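Local coordinates for PKS_KS domain-containing protein (Photorhabdus luminescens subsp. laumondii, PDB 6SMO) that probably acts as a ketosynthase of the beta-ketoacyl-ACP synthase family, condensing acyl units, and carries a polyketone chain covalently bound in its pocket, at residues Ile187-Gly199 / Lys423-Ile435. Sequence-based numbering, arbitrary orientation.
With LKZ (3,5,7,9,11-pentakis(oxidanylidene)dodecanal), chain H.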
ATOM      1  N   ILE B 187       3.766  -4.862  -0.245  1.00 34.08           N
ATOM      2  CA  ILE B 187       2.825  -4.032   0.553  1.00 33.88           C
ATOM      3  C   ILE B 187       2.822  -2.650  -0.097  1.00 34.17           C
ATOM      4  O   ILE B 187       3.899  -2.127  -0.331  1.00 34.41           O
ATOM      5  CB  ILE B 187       3.256  -4.019   2.031  1.00 33.54           C
ATOM      6  CG1 ILE B 187       3.126  -5.414   2.642  1.00 33.36           C
ATOM      7  CG2 ILE B 187       2.471  -2.991   2.818  1.00 33.62           C
ATOM      8  CD1 ILE B 187       3.649  -5.529   4.040  1.00 33.21           C
ATOM      9  N   SER B 188       1.647  -2.105  -0.396  1.00 34.43           N
ATOM     10  CA  SER B 188       1.561  -0.797  -1.090  1.00 34.97           C
ATOM     11  C   SER B 188       0.789   0.229  -0.260  1.00 35.75           C
ATOM     12  O   SER B 188       0.078   1.029  -0.855  1.00 36.60           O
ATOM     13  CB  SER B 188       0.984  -0.953  -2.459  1.00 34.99           C
ATOM     14  OG  SER B 188      -0.261  -1.615  -2.401  1.00 34.90           O
ATOM     15  N   THR B 189       0.904   0.167   1.063  1.00 36.34           N
ATOM     16  CA  THR B 189       0.186   1.094   1.977  1.00 36.60           C
ATOM     17  C   THR B 189       0.746   2.519   1.922  1.00 37.17           C
ATOM     18  O   THR B 189       1.076   3.041   2.981  1.00 37.79           O
ATOM     19  CB  THR B 189       0.250   0.573   3.413  1.00 36.38           C
ATOM     20  OG1 THR B 189       1.581   0.104   3.611  1.00 36.10           O
ATOM     21  CG2 THR B 189      -0.720  -0.555   3.668  1.00 36.15           C
ATOM     22  N   GLY B 190       0.809   3.134   0.740  1.00 37.50           N
ATOM     23  CA  GLY B 190       1.313   4.513   0.603  1.00 38.02           C
ATOM     24  C   GLY B 190       2.725   4.713   1.126  1.00 38.53           C
ATOM     25  O   GLY B 190       3.620   3.975   0.719  1.00 38.47           O
ATOM     26  N   CYS B 191       2.880   5.719   1.990  1.00 39.51           N
ATOM     27  CA  CYS B 191       4.134   6.147   2.599  1.00 40.09           C
ATOM     28  C   CYS B 191       4.419   5.444   3.903  1.00 38.77           C
ATOM     29  O   CYS B 191       5.358   5.817   4.583  1.00 38.20           O
ATOM     30  CB  CYS B 191       4.021   7.649   2.796  1.00 42.77           C
ATOM     31  SG  CYS B 191       3.941   8.311   1.121  1.00 45.89           S
ATOM     32  N   ALA B 192       3.596   4.461   4.265  1.00 37.08           N
ATOM     33  CA  ALA B 192       3.893   3.642   5.463  1.00 36.24           C
ATOM     34  C   ALA B 192       4.333   2.230   5.049  1.00 35.57           C
ATOM     35  O   ALA B 192       4.767   1.483   5.914  1.00 35.83           O
ATOM     36  CB  ALA B 192       2.710   3.628   6.394  1.00 36.20           C
ATOM     37  N   ALA B 193       4.268   1.934   3.749  1.00 34.64           N
ATOM     38  CA  ALA B 193       4.592   0.641   3.096  1.00 33.79           C
ATOM     39  C   ALA B 193       5.999   0.171   3.484  1.00 33.21           C
ATOM     40  O   ALA B 193       6.163  -1.042   3.719  1.00 33.00           O
ATOM     41  CB  ALA B 193       4.451   0.789   1.602  1.00 33.69           C
ATOM     42  N   GLY B 194       6.967   1.092   3.540  1.00 32.89           N
ATOM     43  CA  GLY B 194       8.370   0.804   3.899  1.00 32.53           C
ATOM     44  C   GLY B 194       8.485   0.070   5.226  1.00 32.23           C
ATOM     45  O   GLY B 194       9.089  -1.020   5.238  1.00 31.80           O
ATOM     46  N   LEU B 195       7.923   0.639   6.299  1.00 32.33           N
ATOM     47  CA  LEU B 195       7.951   0.055   7.670  1.00 32.40           C
ATOM     48  C   LEU B 195       7.049  -1.183   7.730  1.00 32.27           C
ATOM     49  O   LEU B 195       7.368  -2.097   8.514  1.00 32.51           O
ATOM     50  CB  LEU B 195       7.493   1.093   8.700  1.00 32.73           C
ATOM     51  CG  LEU B 195       8.424   2.280   8.950  1.00 32.82           C
ATOM     52  CD1 LEU B 195       8.078   2.946  10.271  1.00 32.97           C
ATOM     53  CD2 LEU B 195       9.891   1.869   8.945  1.00 32.99           C
ATOM     54  N   ASP B 196       5.957  -1.198   6.960  1.00 32.21           N
ATOM     55  CA  ASP B 196       4.986  -2.326   6.917  1.00 32.42           C
ATOM     56  C   ASP B 196       5.666  -3.559   6.308  1.00 32.03           C
ATOM     57  O   ASP B 196       5.368  -4.679   6.771  1.00 32.16           O
ATOM     58  CB  ASP B 196       3.711  -1.931   6.167  1.00 32.80           C
ATOM     59  CG  ASP B 196       2.862  -0.902   6.895  1.00 33.19           C
ATOM     60  OD1 ASP B 196       3.228  -0.529   8.027  1.00 33.67           O
ATOM     61  OD2 ASP B 196       1.835  -0.484   6.327  1.00 33.96           O
ATOM     62  N   ALA B 197       6.546  -3.359   5.321  1.00 31.63           N
ATOM     63  CA  ALA B 197       7.377  -4.413   4.693  1.00 31.49           C
ATOM     64  C   ALA B 197       8.372  -4.965   5.721  1.00 31.69           C
ATOM     65  O   ALA B 197       8.543  -6.199   5.776  1.00 31.88           O
ATOM     66  CB  ALA B 197       8.084  -3.866   3.478  1.00 31.09           C
ATOM     67  N   LEU B 198       9.003  -4.080   6.501  1.00 31.85           N
ATOM     68  CA  LEU B 198       9.911  -4.443   7.623  1.00 32.04           C
ATOM     69  C   LEU B 198       9.104  -5.152   8.719  1.00 32.31           C
ATOM     70  O   LEU B 198       9.637  -6.106   9.318  1.00 32.39           O
ATOM     71  CB  LEU B 198      10.587  -3.178   8.163  1.00 32.00           C
ATOM     72  CG  LEU B 198      11.597  -2.515   7.227  1.00 32.10           C
ATOM     73  CD1 LEU B 198      11.913  -1.099   7.683  1.00 32.20           C
ATOM     74  CD2 LEU B 198      12.873  -3.337   7.131  1.00 32.37           C
ATOM     75  N   GLY B 199       7.868  -4.696   8.957  1.00 32.14           N
ATOM     76  CA  GLY B 199       6.940  -5.254   9.961  1.00 32.76           C
ATOM     77  C   GLY B 199       6.571  -6.699   9.667  1.00 33.33           C
ATOM     78  O   GLY B 199       6.682  -7.530  10.589  1.00 33.85           O
ATOM     79  N   LYS B 423      11.074   4.904  15.316  1.00 33.71           N
ATOM     80  CA  LYS B 423      11.030   5.260  13.872  1.00 33.46           C
ATOM     81  C   LYS B 423       9.568   5.443  13.459  1.00 33.44           C
ATOM     82  O   LYS B 423       8.873   4.425  13.286  1.00 33.43           O
ATOM     83  CB  LYS B 423      11.726   4.175  13.045  1.00 33.50           C
ATOM     84  CG  LYS B 423      11.574   4.291  11.534  1.00 33.47           C
ATOM     85  CD  LYS B 423      12.299   5.477  10.936  1.00 33.34           C
ATOM     86  CE  LYS B 423      11.762   5.872   9.577  1.00 33.40           C
ATOM     87  NZ  LYS B 423      10.516   6.665   9.684  1.00 33.63           N
ATOM     88  N   LEU B 424       9.131   6.697  13.314  1.00 33.79           N
ATOM     89  CA  LEU B 424       7.725   7.080  13.014  1.00 34.12           C
ATOM     90  C   LEU B 424       7.565   7.249  11.498  1.00 34.26           C
ATOM     91  O   LEU B 424       8.429   7.908  10.886  1.00 34.16           O
ATOM     92  CB  LEU B 424       7.388   8.378  13.756  1.00 34.53           C
ATOM     93  CG  LEU B 424       7.085   8.247  15.250  1.00 34.90           C
ATOM     94  CD1 LEU B 424       8.090   7.351  15.959  1.00 34.84           C
ATOM     95  CD2 LEU B 424       7.048   9.617  15.910  1.00 35.18           C
ATOM     96  N   SER B 425       6.507   6.665  10.926  1.00 34.35           N
ATOM     97  CA  SER B 425       6.121   6.805   9.496  1.00 34.46           C
ATOM     98  C   SER B 425       4.621   7.093   9.386  1.00 34.70           C
ATOM     99  O   SER B 425       3.854   6.591  10.231  1.00 34.92           O
ATOM    100  CB  SER B 425       6.507   5.586   8.698  1.00 34.40           C
ATOM    101  OG  SER B 425       7.915   5.518   8.530  1.00 34.52           O
ATOM    102  N   SER B 426       4.234   7.875   8.375  1.00 34.78           N
ATOM    103  CA  SER B 426       2.840   8.297   8.085  1.00 35.22           C
ATOM    104  C   SER B 426       2.626   8.335   6.569  1.00 35.51           C
ATOM    105  O   SER B 426       3.582   8.679   5.846  1.00 36.25           O
ATOM    106  CB  SER B 426       2.533   9.632   8.714  1.00 35.54           C
ATOM    107  OG  SER B 426       2.524   9.536  10.130  1.00 35.98           O
ATOM    108  N   GLY B 427       1.419   7.998   6.129  1.00 35.46           N
ATOM    109  CA  GLY B 427       1.055   8.029   4.705  1.00 35.84           C
ATOM    110  C   GLY B 427      -0.421   8.331   4.541  1.00 35.88           C
ATOM    111  O   GLY B 427      -1.083   8.596   5.549  1.00 35.72           O
ATOM    112  N   PHE B 428      -0.923   8.229   3.307  1.00 35.88           N
ATOM    113  CA  PHE B 428      -2.352   8.464   2.975  1.00 35.60           C
ATOM    114  C   PHE B 428      -3.202   7.294   3.477  1.00 35.22           C
ATOM    115  O   PHE B 428      -2.647   6.213   3.666  1.00 35.15           O
ATOM    116  CB  PHE B 428      -2.547   8.773   1.492  1.00 35.67           C
ATOM    117  CG  PHE B 428      -2.056  10.133   1.078  1.00 35.75           C
ATOM    118  CD1 PHE B 428      -1.715  11.076   2.027  1.00 35.69           C
ATOM    119  CD2 PHE B 428      -1.952  10.476  -0.254  1.00 35.80           C
ATOM    120  CE1 PHE B 428      -1.269  12.328   1.652  1.00 35.84           C
ATOM    121  CE2 PHE B 428      -1.507  11.728  -0.630  1.00 35.94           C
ATOM    122  CZ  PHE B 428      -1.164  12.650   0.324  1.00 35.96           C
ATOM    123  N   SER B 429      -4.510   7.539   3.610  1.00 35.05           N
ATOM    124  CA  SER B 429      -5.551   6.650   4.199  1.00 34.94           C
ATOM    125  C   SER B 429      -5.376   6.604   5.720  1.00 34.44           C
ATOM    126  O   SER B 429      -5.706   5.592   6.321  1.00 33.52           O
ATOM    127  CB  SER B 429      -5.689   5.279   3.580  1.00 35.13           C
ATOM    128  OG  SER B 429      -5.383   5.300   2.205  1.00 35.74           O
ATOM    129  N   GLY B 430      -4.811   7.671   6.283  1.00 34.38           N
ATOM    130  CA  GLY B 430      -4.608   7.816   7.734  1.00 34.36           C
ATOM    131  C   GLY B 430      -3.807   6.683   8.333  1.00 34.08           C
ATOM    132  O   GLY B 430      -4.170   6.223   9.418  1.00 34.23           O
ATOM    133  N   ILE B 431      -2.746   6.263   7.649  1.00 33.56           N
ATOM    134  CA  ILE B 431      -1.924   5.124   8.141  1.00 33.11           C
ATOM    135  C   ILE B 431      -0.718   5.602   8.955  1.00 32.68           C
ATOM    136  O   ILE B 431       0.080   6.374   8.437  1.00 32.43           O
ATOM    137  CB  ILE B 431      -1.489   4.216   6.977  1.00 33.03           C
ATOM    138  CG1 ILE B 431      -2.682   3.723   6.164  1.00 33.07           C
ATOM    139  CG2 ILE B 431      -0.655   3.057   7.491  1.00 33.21           C
ATOM    140  CD1 ILE B 431      -2.318   2.742   5.091  1.00 32.95           C
ATOM    141  N   HIS B 432      -0.654   5.184  10.217  1.00 32.16           N
ATOM    142  CA  HIS B 432       0.544   5.399  11.072  1.00 32.00           C
ATOM    143  C   HIS B 432       1.252   4.057  11.278  1.00 31.59           C
ATOM    144  O   HIS B 432       0.550   3.053  11.510  1.00 31.82           O
ATOM    145  CB  HIS B 432       0.157   6.036  12.413  1.00 32.27           C
ATOM    146  CG  HIS B 432      -0.385   7.420  12.289  1.00 32.87           C
ATOM    147  ND1 HIS B 432       0.400   8.488  11.901  1.00 33.30           N
ATOM    148  CD2 HIS B 432      -1.621   7.918  12.507  1.00 33.29           C
ATOM    149  CE1 HIS B 432      -0.331   9.583  11.880  1.00 33.31           C
ATOM    150  NE2 HIS B 432      -1.573   9.260  12.247  1.00 33.32           N
ATOM    151  N   SER B 433       2.586   4.046  11.193  1.00 30.90           N
ATOM    152  CA  SER B 433       3.441   2.844  11.369  1.00 30.78           C
ATOM    153  C   SER B 433       4.694   3.212  12.169  1.00 30.37           C
ATOM    154  O   SER B 433       5.330   4.233  11.839  1.00 29.84           O
ATOM    155  CB  SER B 433       3.792   2.231  10.038  1.00 30.94           C
ATOM    156  OG  SER B 433       2.647   1.643   9.438  1.00 31.17           O
ATOM    157  N   VAL B 434       5.017   2.407  13.186  1.00 30.41           N
ATOM    158  CA  VAL B 434       6.180   2.599  14.102  1.00 30.43           C
ATOM    159  C   VAL B 434       6.927   1.266  14.225  1.00 30.26           C
ATOM    160  O   VAL B 434       6.254   0.226  14.378  1.00 30.08           O
ATOM    161  CB  VAL B 434       5.724   3.116  15.482  1.00 30.70           C
ATOM    162  CG1 VAL B 434       6.892   3.300  16.441  1.00 30.73           C
ATOM    163  CG2 VAL B 434       4.928   4.408  15.366  1.00 30.98           C
ATOM    164  N   ILE B 435       8.260   1.302  14.144  1.00 30.34           N
ATOM    165  CA  ILE B 435       9.162   0.162  14.494  1.00 30.63           C
ATOM    166  C   ILE B 435      10.100   0.625  15.614  1.00 30.94           C
ATOM    167  O   ILE B 435      10.523   1.797  15.590  1.00 30.38           O
ATOM    168  CB  ILE B 435       9.941  -0.367  13.271  1.00 30.79           C
ATOM    169  CG1 ILE B 435      10.699   0.740  12.533  1.00 30.87           C
ATOM    170  CG2 ILE B 435       9.019  -1.130  12.335  1.00 30.82           C
ATOM    171  CD1 ILE B 435      11.832   0.238  11.670  1.00 31.26           C
TER
HETATM  172  C4  LKZ H 501      -0.097   9.863  -6.969  1.00 56.67           C
HETATM  173  C5  LKZ H 501      -0.587   8.669  -6.189  1.00 55.90           C
HETATM  174  C6  LKZ H 501       0.454   7.873  -5.395  1.00 54.13           C
HETATM  175  C7  LKZ H 501       0.211   8.094  -3.918  1.00 53.98           C
HETATM  176  C8  LKZ H 501       1.060   7.341  -2.886  1.00 53.57           C
HETATM  177  C10 LKZ H 501       2.096   9.968   1.513  1.00 50.39           C
HETATM  178  C22 LKZ H 501       0.068   9.437  -8.414  1.00 57.45           C
HETATM  179  C11 LKZ H 501       3.546   9.743   1.168  1.00 49.00           C
HETATM  180  O19 LKZ H 501       4.293  10.655   0.860  1.00 50.76           O
HETATM  181  C3  LKZ H 501       1.368   8.912   0.703  1.00 51.25           C
HETATM  182  O23 LKZ H 501       0.598   8.140   1.245  1.00 51.50           O
HETATM  183  C2  LKZ H 501       1.746   8.778  -0.778  1.00 52.69           C
HETATM  184  C9  LKZ H 501       0.712   7.924  -1.513  1.00 53.28           C
HETATM  185  O20 LKZ H 501      -0.407   7.771  -1.065  1.00 54.56           O
HETATM  186  O21 LKZ H 501      -0.616   8.905  -3.562  1.00 53.48           O
HETATM  187  O22 LKZ H 501      -1.766   8.355  -6.228  1.00 56.92           O
HETATM  188  O24 LKZ H 501      -0.799   9.625  -9.254  1.00 58.84           O
HETATM  189  C23 LKZ H 501       1.384   8.765  -8.757  1.00 57.56           C
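The active-site cysteine turn of a thiolase-fold ketosynthase rests here on the C-terminal beta hairpin. A type II' turn, T189 to A192, leads into helix 193-206. C191 SG is bonded covalently to C11 of the bound polyketone. C191 CB packs on G427, 3.5 Å from its CA. The ligand ketone oxygen O23, not O19 of the attached carbonyl, takes a bond from F428 N (2.6 Å) and a weak one from C191 N. The F428 ring turns one face to ligand C3. Behind the cysteine, A192 CB sits 3.6 Å from I431 CG2, and I431 CD1 reaches T189 CB crosswise. With CG anti to its carbonyl carbon (chi1 -69°), L195 branches over both strands: L195 CD2 meets I435 CD1 at 3.7 Å, while CD1 points between S425 and S433. S433 OG donates to D196 OD1 (2.7 Å) on its syn side, 16° out of the carboxylate plane. T189 OG1 donates to D196 OD2 on the anti side, tilted 31° from that plane. Y289 also bonds D196 OD1, and K153 of the neighbouring Ketoacyl_synth_N chain forms a salt bridge with D196 OD2. A covalently modified cysteine in a turn leading into a helix is typical of the ketosynthase active site; the place of O23 is consistent with its oxyanion hole.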